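Local coordinates for protein angel homolog 2 (Homo sapiens, PDB 6RW0), which removes 2',3'-cyclic phosphates as a phosphatase of the CCR4/nocturin family and probably binds mRNA 3'-untranslated regions, at residues W82-R85 with F86-L90; D109-G112 with A113-P117. All coordinates share one frame; numbering follows the deposited sequence.

Contact 1 (W82-R85 with F86-L90)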
loop_
_atom_site.group_PDB
_atom_site.type_symbol
_atom_site.label_atom_id
_atom_site.label_comp_id
_atom_site.label_asym_id
_atom_site.label_seq_id
_atom_site.Cartn_x
_atom_site.Cartn_y
_atom_site.Cartn_z
ATOM N N TRP A 82 11.967 -18.722 6.997
ATOM C CA TRP A 82 11.946 -17.441 7.698
ATOM C C TRP A 82 13.288 -17.138 8.355
ATOM O O TRP A 82 13.678 -15.970 8.451
ATOM C CB TRP A 82 10.818 -17.422 8.725
ATOM C CG TRP A 82 10.667 -16.140 9.491
ATOM C CD1 TRP A 82 10.792 -15.982 10.837
ATOM C CD2 TRP A 82 10.347 -14.848 8.964
ATOM N NE1 TRP A 82 10.560 -14.674 11.184
ATOM C CE2 TRP A 82 10.298 -13.954 10.049
ATOM C CE3 TRP A 82 10.116 -14.356 7.683
ATOM C CZ2 TRP A 82 10.017 -12.602 9.885
ATOM C CZ3 TRP A 82 9.821 -13.021 7.527
ATOM C CH2 TRP A 82 9.782 -12.160 8.616
ATOM N N SER A 83 14.012 -18.166 8.804
ATOM C CA SER A 83 15.329 -17.942 9.394
ATOM C C SER A 83 16.312 -17.357 8.386
ATOM O O SER A 83 17.307 -16.731 8.779
ATOM C CB SER A 83 15.875 -19.263 9.938
ATOM O OG SER A 83 16.003 -20.221 8.901
ATOM N N PHE A 84 16.076 -17.587 7.089
ATOM C CA PHE A 84 16.866 -17.016 6.003
ATOM C C PHE A 84 16.338 -15.635 5.607
ATOM O O PHE A 84 17.108 -14.678 5.452
ATOM C CB PHE A 84 16.838 -17.965 4.787
ATOM C CG PHE A 84 17.752 -17.540 3.673
ATOM C CD1 PHE A 84 17.333 -16.626 2.718
ATOM C CD2 PHE A 84 19.038 -18.037 3.594
ATOM C CE1 PHE A 84 18.182 -16.210 1.705
ATOM C CE2 PHE A 84 19.889 -17.629 2.578
ATOM C CZ PHE A 84 19.459 -16.706 1.637
ATOM N N ARG A 85 15.022 -15.509 5.468
ATOM C CA ARG A 85 14.451 -14.291 4.907
ATOM C C ARG A 85 14.520 -13.114 5.870
ATOM O O ARG A 85 14.803 -11.987 5.451
ATOM C CB ARG A 85 12.999 -14.535 4.492
ATOM C CG ARG A 85 12.848 -15.597 3.418
ATOM C CD ARG A 85 11.484 -15.541 2.744
ATOM N NE ARG A 85 10.345 -15.649 3.655
ATOM C CZ ARG A 85 9.446 -14.691 3.890
ATOM N NH1 ARG A 85 9.528 -13.495 3.322
ATOM N NH2 ARG A 85 8.445 -14.930 4.723
ATOM N N PHE A 86 14.198 -13.324 7.144
ATOM C CA PHE A 86 14.114 -12.180 8.045
ATOM C C PHE A 86 15.437 -11.434 8.166
ATOM O O PHE A 86 15.431 -10.192 8.109
ATOM C CB PHE A 86 13.569 -12.577 9.414
ATOM C CG PHE A 86 13.600 -11.444 10.389
ATOM C CD1 PHE A 86 12.828 -10.316 10.174
ATOM C CD2 PHE A 86 14.442 -11.476 11.481
ATOM C CE1 PHE A 86 12.874 -9.247 11.065
ATOM C CE2 PHE A 86 14.487 -10.414 12.364
ATOM C CZ PHE A 86 13.704 -9.303 12.151
ATOM N N PRO A 87 16.588 -12.091 8.334
ATOM C CA PRO A 87 17.837 -11.311 8.364
ATOM C C PRO A 87 18.051 -10.462 7.125
ATOM O O PRO A 87 18.572 -9.344 7.230
ATOM C CB PRO A 87 18.923 -12.380 8.548
ATOM C CG PRO A 87 18.221 -13.510 9.222
ATOM C CD PRO A 87 16.815 -13.512 8.659
ATOM N N ASN A 88 17.671 -10.962 5.947
ATOM C CA ASN A 88 17.796 -10.164 4.730
ATOM C C ASN A 88 16.860 -8.960 4.750
ATOM O O ASN A 88 17.257 -7.851 4.374
ATOM C CB ASN A 88 17.480 -11.031 3.517
ATOM C CG ASN A 88 18.686 -11.770 2.987
ATOM O OD1 ASN A 88 19.822 -11.537 3.408
ATOM N ND2 ASN A 88 18.446 -12.658 2.038
ATOM N N ILE A 89 15.613 -9.162 5.174
ATOM C CA ILE A 89 14.642 -8.071 5.217
ATOM C C ILE A 89 15.090 -7.007 6.207
ATOM O O ILE A 89 15.044 -5.802 5.916
ATOM C CB ILE A 89 13.252 -8.634 5.567
ATOM C CG1 ILE A 89 12.711 -9.470 4.400
ATOM C CG2 ILE A 89 12.296 -7.510 5.924
ATOM C CD1 ILE A 89 11.633 -10.465 4.793
ATOM N N LEU A 90 15.546 -7.430 7.387
ATOM C CA LEU A 90 16.007 -6.468 8.381
ATOM C C LEU A 90 17.229 -5.703 7.882
ATOM O O LEU A 90 17.342 -4.490 8.095
ATOM C CB LEU A 90 16.309 -7.192 9.693
ATOM C CG LEU A 90 16.824 -6.332 10.848
ATOM C CD1 LEU A 90 15.752 -5.337 11.241
ATOM C CD2 LEU A 90 17.257 -7.204 12.024
#
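Phe86 N bonds back to Trp82 O at 3.0 Å with an N-H...O angle of 170°, and Ile89 N reaches Arg85 O in the same i to i+4 manner, which defines the first turns of helix 82-96 in this endonuclease/exonuclease/phosphatase fold. Between these two bonds the ring of Pro87, which has no N-H to give, kinks the helix and sets its CD 3.3 Å from Ser83 O. On one flank the Trp82 indole lies along the helix because its CG is anti to the backbone N. Phe86 CB comes over a face of the six-membered ring in a CH-pi contact, 3.7 Å from the centroid and 17° off the normal. The two aromatic rings themselves meet obliquely, with Phe86 CD1 3.6 Å from Trp82 CZ2, and Phe86 also packs on helix 108-121. Farther round the helix Arg85 bends at chi3 and runs beside Ile89, whose CD1 methyl packs by the guanidinium end, 4.0 Å from Arg85 NH1, and approaches Trp82 CZ3 at 4.2 Å. On another flank the amide of Asn88 stands at 81° to the Phe84 ring, ND2 being 3.6 Å from Phe84 CE1. The polar ends look elsewhere: Arg85 NH1 and NH2 donate to the carbonyls of Ile59, Leu60 and Ser415 and to Gln62 OE1, and Asn88 ND2 to Ser415 OG and Glu412 O. Arg85 NH1 and NH2 are thus met by backbone and amide oxygens, which probably disperse the charge of this buried guanidinium over neutral dipoles.

Contact 2 (D109-G112 with A113-P117)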
loop_
_atom_site.group_PDB
_atom_site.type_symbol
_atom_site.label_atom_id
_atom_site.label_comp_id
_atom_site.label_asym_id
_atom_site.label_seq_id
_atom_site.Cartn_x
_atom_site.Cartn_y
_atom_site.Cartn_z
ATOM N N ASP A 109 2.957 -13.493 14.938
ATOM C CA ASP A 109 3.885 -14.161 15.850
ATOM C C ASP A 109 5.312 -13.677 15.620
ATOM O O ASP A 109 6.024 -13.320 16.569
ATOM C CB ASP A 109 3.742 -15.694 15.838
ATOM C CG ASP A 109 3.927 -16.345 14.472
ATOM O OD1 ASP A 109 4.136 -15.669 13.451
ATOM O OD2 ASP A 109 3.871 -17.598 14.449
ATOM N N HIS A 110 5.721 -13.590 14.361
ATOM C CA HIS A 110 7.044 -13.075 14.038
ATOM C C HIS A 110 7.188 -11.615 14.421
ATOM O O HIS A 110 8.278 -11.167 14.792
ATOM C CB HIS A 110 7.285 -13.241 12.551
ATOM C CG HIS A 110 7.349 -14.665 12.132
ATOM N ND1 HIS A 110 7.175 -15.066 10.826
ATOM C CD2 HIS A 110 7.589 -15.784 12.848
ATOM C CE1 HIS A 110 7.306 -16.378 10.759
ATOM N NE2 HIS A 110 7.567 -16.839 11.969
ATOM N N TYR A 111 6.116 -10.843 14.301
ATOM C CA TYR A 111 6.191 -9.436 14.669
ATOM C C TYR A 111 6.527 -9.284 16.146
ATOM O O TYR A 111 7.422 -8.514 16.519
ATOM C CB TYR A 111 4.856 -8.780 14.344
ATOM C CG TYR A 111 4.747 -7.318 14.690
ATOM C CD1 TYR A 111 5.464 -6.352 13.986
ATOM C CD2 TYR A 111 3.893 -6.901 15.689
ATOM C CE1 TYR A 111 5.328 -5.000 14.289
ATOM C CE2 TYR A 111 3.761 -5.564 16.005
ATOM C CZ TYR A 111 4.482 -4.618 15.296
ATOM O OH TYR A 111 4.335 -3.280 15.611
ATOM N N GLY A 112 5.832 -10.027 17.005
ATOM C CA GLY A 112 6.097 -9.923 18.429
ATOM C C GLY A 112 7.461 -10.461 18.817
ATOM O O GLY A 112 8.137 -9.894 19.681
ATOM N N ALA A 113 7.880 -11.565 18.202
ATOM C CA ALA A 113 9.104 -12.243 18.624
ATOM C C ALA A 113 10.360 -11.561 18.098
ATOM O O ALA A 113 11.396 -11.563 18.778
ATOM C CB ALA A 113 9.094 -13.684 18.107
ATOM N N GLU A 114 10.296 -11.009 16.883
ATOM C CA GLU A 114 11.495 -10.594 16.171
ATOM C C GLU A 114 11.377 -9.255 15.446
ATOM O O GLU A 114 12.274 -8.413 15.557
ATOM C CB GLU A 114 11.884 -11.639 15.122
ATOM C CG GLU A 114 11.949 -13.072 15.575
ATOM C CD GLU A 114 11.918 -13.978 14.380
ATOM O OE1 GLU A 114 13.000 -14.219 13.806
ATOM O OE2 GLU A 114 10.803 -14.380 13.976
ATOM N N ILE A 115 10.332 -9.037 14.652
ATOM C CA ILE A 115 10.263 -7.798 13.831
ATOM C C ILE A 115 10.113 -6.548 14.693
ATOM O O ILE A 115 10.914 -5.656 14.548
ATOM C CB ILE A 115 9.132 -7.883 12.793
ATOM C CG1 ILE A 115 9.233 -9.141 11.935
ATOM C CG2 ILE A 115 9.123 -6.631 11.940
ATOM C CD1 ILE A 115 7.999 -9.398 11.103
ATOM N N ARG A 116 9.134 -6.509 15.587
ATOM C CA ARG A 116 8.948 -5.305 16.418
ATOM C C ARG A 116 10.179 -5.063 17.308
ATOM O O ARG A 116 10.643 -3.965 17.305
ATOM C CB ARG A 116 7.665 -5.398 17.238
ATOM C CG ARG A 116 7.229 -4.041 17.753
ATOM C CD ARG A 116 6.002 -4.123 18.623
ATOM N NE ARG A 116 5.445 -2.806 18.830
ATOM C CZ ARG A 116 5.841 -1.980 19.771
ATOM N NH1 ARG A 116 6.782 -2.360 20.611
ATOM N NH2 ARG A 116 5.300 -0.784 19.871
ATOM N N PRO A 117 10.766 -6.043 18.016
ATOM C CA PRO A 117 11.936 -5.742 18.818
ATOM C C PRO A 117 13.097 -5.230 17.955
ATOM O O PRO A 117 13.756 -4.350 18.354
ATOM C CB PRO A 117 12.268 -7.073 19.497
ATOM C CG PRO A 117 10.978 -7.809 19.503
ATOM C CD PRO A 117 10.348 -7.429 18.187
HETATM O O HOH W 1 2.310 -3.257 17.612
#
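His110 O receives two backbone donors, Glu114 N at 2.9 Å and Ile115 N at 3.0 Å, where helix 108-121 of this endonuclease/exonuclease/phosphatase domain widens into a pi-type turn. The donors arrive from opposite faces of the carbonyl plane; the first closes an i to i+4 turn and the second an i to i+5 turn. One residue on, Arg116 N again spans five residues to Tyr111 O, 2.8 Å away, in the carbonyl plane and on a lone pair. Before the widening, Ala113 N bonds ordinarily to Asp109 O. Pro117 brings no N-H, and its CG rests against Gly112 O.

Among the side chains, Asp109 OD1 accepts from Gln107 NE2 and, weakly, from His110 N. Glu114 OE2 lies 3.7 Å from His110 CD2, with the carboxylate and imidazole planes 85° apart, but its probable hydrogen-bond partner is Trp82. Tyr111 holds its CG anti to the backbone N (chi1 179°), which swings the ring out from the helix and under the extended arm of Arg116. Arg116 CB sits over a ring face, 3.8 Å from the centroid and 14° off the normal, and Ile115 CB is near Tyr111 CD1. With the phenol of Tyr111 cut back to an alanine, the aliphatic part of Arg116 is likely to lose its aromatic support and turn more freely, and water 1 to be less firmly held. Arg116 NH2 is satisfied by Cys126 O, while Tyr128 stacks on Tyr111. Water 1, in the plane of the phenol at its edge, bonds Tyr111 OH at 2.8 Å and accepts a weak bond from Arg116 NE at 3.4 Å.

Contacts 1 and 2 lie on successive helices, 82-96 and 108-121, with centres about 12 Å apart and strand 100-107 between them in the chain. They meet directly. Trp82 NE1 probably donates to Glu114 OE2 at 2.8 Å, and the indole also stacks on His110, with NE1 3.3 Å from His110 CG. Farther along, Phe86 CE1 packs against Ile115 CG1 at 3.7 Å. The polar bond and the apolar packing thus pair the two helices side by side. Relative to the bound magnesium, the Arg85 side chain of contact 1 is about 9 Å away and that of His110 in contact 2 about 14 Å, so neither of these two side chains coordinates the metal.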